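Local coordinates for free methionine-R-sulfoxide reductase (Saccharomyces cerevisiae, PDB 1F5M), which catalyses the thioredoxin-dependent reduction of the R-enantiomer of free methionine sulfoxide to methionine and takes part in protection against oxidative stress, at residues Y57-D63 with C152-F158. Numbering follows the deposited sequence.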
ATOM      1  N   TYR B  57      -2.932 -14.352  -3.501  1.00 23.44           N
ATOM      2  CA  TYR B  57      -4.213 -14.611  -4.146  1.00 24.66           C
ATOM      3  C   TYR B  57      -4.159 -14.546  -5.656  1.00 25.68           C
ATOM      4  O   TYR B  57      -4.914 -15.260  -6.323  1.00 24.52           O
ATOM      5  CB  TYR B  57      -5.307 -13.687  -3.595  1.00 25.32           C
ATOM      6  CG  TYR B  57      -5.818 -14.253  -2.302  1.00 26.68           C
ATOM      7  CD1 TYR B  57      -5.203 -13.930  -1.096  1.00 26.00           C
ATOM      8  CD2 TYR B  57      -6.800 -15.258  -2.303  1.00 25.90           C
ATOM      9  CE1 TYR B  57      -5.527 -14.602   0.080  1.00 25.98           C
ATOM     10  CE2 TYR B  57      -7.131 -15.937  -1.133  1.00 26.28           C
ATOM     11  CZ  TYR B  57      -6.486 -15.610   0.052  1.00 25.93           C
ATOM     12  OH  TYR B  57      -6.704 -16.322   1.205  1.00 26.07           O
ATOM     13  N   LYS B  58      -3.261 -13.724  -6.205  1.00 23.85           N
ATOM     14  CA  LYS B  58      -3.146 -13.630  -7.654  1.00 26.08           C
ATOM     15  C   LYS B  58      -2.641 -14.967  -8.162  1.00 27.68           C
ATOM     16  O   LYS B  58      -3.106 -15.449  -9.192  1.00 28.63           O
ATOM     17  CB  LYS B  58      -2.147 -12.512  -8.086  1.00 25.70           C
ATOM     18  CG  LYS B  58      -2.785 -11.111  -8.246  1.00 28.39           C
ATOM     19  CD  LYS B  58      -4.039 -11.215  -9.121  1.00 32.74           C
ATOM     20  CE  LYS B  58      -4.725  -9.885  -9.458  1.00 37.15           C
ATOM     21  NZ  LYS B  58      -6.209 -10.094  -9.868  1.00 38.74           N
ATOM     22  N   SER B  59      -1.689 -15.574  -7.451  1.00 29.73           N
ATOM     23  CA  SER B  59      -1.144 -16.841  -7.918  1.00 31.68           C
ATOM     24  C   SER B  59      -2.123 -17.989  -7.691  1.00 32.13           C
ATOM     25  O   SER B  59      -2.086 -18.960  -8.441  1.00 33.15           O
ATOM     26  CB  SER B  59       0.220 -17.133  -7.285  1.00 32.50           C
ATOM     27  OG  SER B  59       0.080 -17.586  -5.974  1.00 37.52           O
ATOM     28  N   LEU B  60      -3.000 -17.875  -6.691  1.00 30.56           N
ATOM     29  CA  LEU B  60      -4.031 -18.912  -6.440  1.00 29.43           C
ATOM     30  C   LEU B  60      -5.141 -18.757  -7.475  1.00 28.17           C
ATOM     31  O   LEU B  60      -6.166 -19.463  -7.442  1.00 29.74           O
ATOM     32  CB  LEU B  60      -4.660 -18.746  -5.057  1.00 29.04           C
ATOM     33  CG  LEU B  60      -4.122 -19.486  -3.829  1.00 31.86           C
ATOM     34  CD1 LEU B  60      -3.025 -20.448  -4.188  1.00 30.94           C
ATOM     35  CD2 LEU B  60      -3.665 -18.483  -2.825  1.00 31.44           C
ATOM     36  N   ALA B  61      -4.958 -17.786  -8.360  1.00 27.30           N
ATOM     37  CA  ALA B  61      -5.897 -17.525  -9.432  1.00 28.19           C
ATOM     38  C   ALA B  61      -7.295 -17.085  -8.970  1.00 27.22           C
ATOM     39  O   ALA B  61      -8.308 -17.465  -9.562  1.00 26.97           O
ATOM     40  CB  ALA B  61      -5.986 -18.775 -10.369  1.00 30.15           C
ATOM     41  N   VAL B  62      -7.333 -16.320  -7.883  1.00 24.78           N
ATOM     42  CA  VAL B  62      -8.544 -15.734  -7.374  1.00 23.79           C
ATOM     43  C   VAL B  62      -8.416 -14.324  -7.983  1.00 25.36           C
ATOM     44  O   VAL B  62      -7.362 -13.656  -7.834  1.00 25.65           O
ATOM     45  CB  VAL B  62      -8.520 -15.671  -5.826  1.00 21.73           C
ATOM     46  CG1 VAL B  62      -9.736 -14.907  -5.325  1.00 24.50           C
ATOM     47  CG2 VAL B  62      -8.576 -17.109  -5.239  1.00 24.79           C
ATOM     48  N   ASP B  63      -9.450 -13.866  -8.684  1.00 23.86           N
ATOM     49  CA  ASP B  63      -9.377 -12.556  -9.344  1.00 23.40           C
ATOM     50  C   ASP B  63      -9.629 -11.421  -8.355  1.00 22.72           C
ATOM     51  O   ASP B  63     -10.645 -10.737  -8.424  1.00 22.70           O
ATOM     52  CB  ASP B  63     -10.393 -12.543 -10.487  1.00 25.20           C
ATOM     53  CG  ASP B  63     -10.140 -11.470 -11.504  1.00 25.57           C
ATOM     54  OD1 ASP B  63      -9.107 -10.746 -11.493  1.00 29.06           O
ATOM     55  OD2 ASP B  63     -10.993 -11.358 -12.380  1.00 28.16           O
ATOM     56  N   CYS B 152     -12.861  -9.347  -4.061  1.00 17.34           N
ATOM     57  CA  CYS B 152     -12.745 -10.199  -5.256  1.00 18.60           C
ATOM     58  C   CYS B 152     -13.725  -9.764  -6.332  1.00 19.59           C
ATOM     59  O   CYS B 152     -14.872  -9.406  -6.032  1.00 19.23           O
ATOM     60  CB  CYS B 152     -13.008 -11.680  -4.869  1.00 17.91           C
ATOM     61  SG  CYS B 152     -12.984 -12.877  -6.239  1.00 22.14           S
ATOM     62  N   LEU B 153     -13.321  -9.883  -7.596  1.00 19.62           N
ATOM     63  CA  LEU B 153     -14.178  -9.500  -8.722  1.00 22.05           C
ATOM     64  C   LEU B 153     -15.268 -10.499  -9.050  1.00 24.32           C
ATOM     65  O   LEU B 153     -16.185 -10.165  -9.787  1.00 23.45           O
ATOM     66  CB  LEU B 153     -13.349  -9.269  -9.979  1.00 22.28           C
ATOM     67  CG  LEU B 153     -12.417  -8.051  -9.851  1.00 22.69           C
ATOM     68  CD1 LEU B 153     -11.557  -7.950 -11.098  1.00 23.95           C
ATOM     69  CD2 LEU B 153     -13.216  -6.799  -9.684  1.00 19.77           C
ATOM     70  N   ASP B 154     -15.146 -11.729  -8.546  1.00 25.69           N
ATOM     71  CA  ASP B 154     -16.187 -12.745  -8.785  1.00 26.34           C
ATOM     72  C   ASP B 154     -16.924 -13.026  -7.484  1.00 25.06           C
ATOM     73  O   ASP B 154     -16.386 -12.777  -6.400  1.00 24.32           O
ATOM     74  CB  ASP B 154     -15.580 -14.088  -9.260  1.00 27.96           C
ATOM     75  CG  ASP B 154     -14.729 -13.972 -10.541  1.00 29.49           C
ATOM     76  OD1 ASP B 154     -15.180 -13.354 -11.527  1.00 31.91           O
ATOM     77  OD2 ASP B 154     -13.607 -14.546 -10.571  1.00 28.20           O
ATOM     78  N   TYR B 155     -18.150 -13.552  -7.582  1.00 24.49           N
ATOM     79  CA  TYR B 155     -18.903 -13.953  -6.397  1.00 23.84           C
ATOM     80  C   TYR B 155     -18.196 -15.188  -5.835  1.00 24.89           C
ATOM     81  O   TYR B 155     -17.424 -15.841  -6.535  1.00 25.88           O
ATOM     82  CB  TYR B 155     -20.344 -14.401  -6.751  1.00 23.12           C
ATOM     83  CG  TYR B 155     -21.231 -13.319  -7.334  1.00 23.06           C
ATOM     84  CD1 TYR B 155     -21.568 -13.315  -8.680  1.00 22.50           C
ATOM     85  CD2 TYR B 155     -21.678 -12.269  -6.549  1.00 23.74           C
ATOM     86  CE1 TYR B 155     -22.326 -12.295  -9.246  1.00 22.66           C
ATOM     87  CE2 TYR B 155     -22.434 -11.237  -7.105  1.00 25.57           C
ATOM     88  CZ  TYR B 155     -22.743 -11.266  -8.461  1.00 25.72           C
ATOM     89  OH  TYR B 155     -23.392 -10.206  -9.041  1.00 27.22           O
ATOM     90  N   GLU B 156     -18.448 -15.499  -4.564  1.00 25.43           N
ATOM     91  CA  GLU B 156     -17.898 -16.704  -3.953  1.00 27.18           C
ATOM     92  C   GLU B 156     -16.390 -16.869  -4.099  1.00 24.87           C
ATOM     93  O   GLU B 156     -15.883 -17.965  -4.377  1.00 24.31           O
ATOM     94  CB  GLU B 156     -18.605 -17.937  -4.551  1.00 29.02           C
ATOM     95  CG  GLU B 156     -20.128 -18.000  -4.306  1.00 34.86           C
ATOM     96  CD  GLU B 156     -20.898 -18.753  -5.428  1.00 38.40           C
ATOM     97  OE1 GLU B 156     -22.143 -18.584  -5.533  1.00 41.06           O
ATOM     98  OE2 GLU B 156     -20.275 -19.522  -6.212  1.00 39.29           O
ATOM     99  N   GLY B 157     -15.644 -15.808  -3.906  1.00 23.61           N
ATOM    100  CA  GLY B 157     -14.205 -15.983  -4.058  1.00 23.61           C
ATOM    101  C   GLY B 157     -13.450 -16.542  -2.855  1.00 22.68           C
ATOM    102  O   GLY B 157     -12.330 -16.987  -3.023  1.00 23.43           O
ATOM    103  N   PHE B 158     -14.067 -16.556  -1.669  1.00 22.24           N
ATOM    104  CA  PHE B 158     -13.406 -17.004  -0.420  1.00 21.19           C
ATOM    105  C   PHE B 158     -14.105 -18.107   0.390  1.00 22.44           C
ATOM    106  O   PHE B 158     -15.328 -18.275   0.308  1.00 22.92           O
ATOM    107  CB  PHE B 158     -13.202 -15.800   0.488  1.00 17.24           C
ATOM    108  CG  PHE B 158     -12.559 -14.649  -0.192  1.00 17.17           C
ATOM    109  CD1 PHE B 158     -13.319 -13.573  -0.646  1.00 19.99           C
ATOM    110  CD2 PHE B 158     -11.185 -14.652  -0.424  1.00 17.90           C
ATOM    111  CE1 PHE B 158     -12.717 -12.493  -1.334  1.00 18.90           C
ATOM    112  CE2 PHE B 158     -10.565 -13.599  -1.108  1.00 19.99           C
ATOM    113  CZ  PHE B 158     -11.335 -12.508  -1.570  1.00 18.80           C
TER
HETATM  114  O   HOH W   1     -11.897 -15.362  -8.750  1.00 22.91           O
HETATM  115  O   HOH W   2     -13.237 -12.347 -13.176  1.00 33.00           O
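Leu153 N gives Asp63 O a nearly straight hydrogen bond (2.9 Å, 170° at the hydrogen), tying the chain just past the Schellman-capped end of helix 42-59 to the loop between strand 144-152 and helix 160-176. Next to this bond, Val62 holds CG1 anti to its backbone N (chi1 174°), which sends that methyl into the loop, 3.9 Å from Cys152 SG and against Gly157 O. The apolar layer continues to Phe158, whose ring forms an offset edge-to-face pair with Tyr57, the Phe158 edge toward the Tyr57 face, planes at 68°; Tyr57 OH goes on to bond Asp162. Asp63 lays its carboxylate against the Leu153 CD1 methyl, and Lys58 NZ, also bonded to Ile64 O, meets Asp63 OD1 at 3.4 Å in a salt bridge. Two waters join the aspartates: one donates to Asp63 OD2 and Asp154 OD1, while the other accepts from Asp63 N and donates to Asp154 OD2 (2.6 Å). Replacing Asp63 by alanine is likely to leave Lys58 without its carboxylate mate and cost the water on Asp63 OD2 one of its two acceptors. With Asp63 OD2 and Asp154 OD2 4.5 Å apart, the like charges are probably eased by Lys58 and by water, so this corner of the GAF domain pairs an apolar side with a hydrated pair of acids.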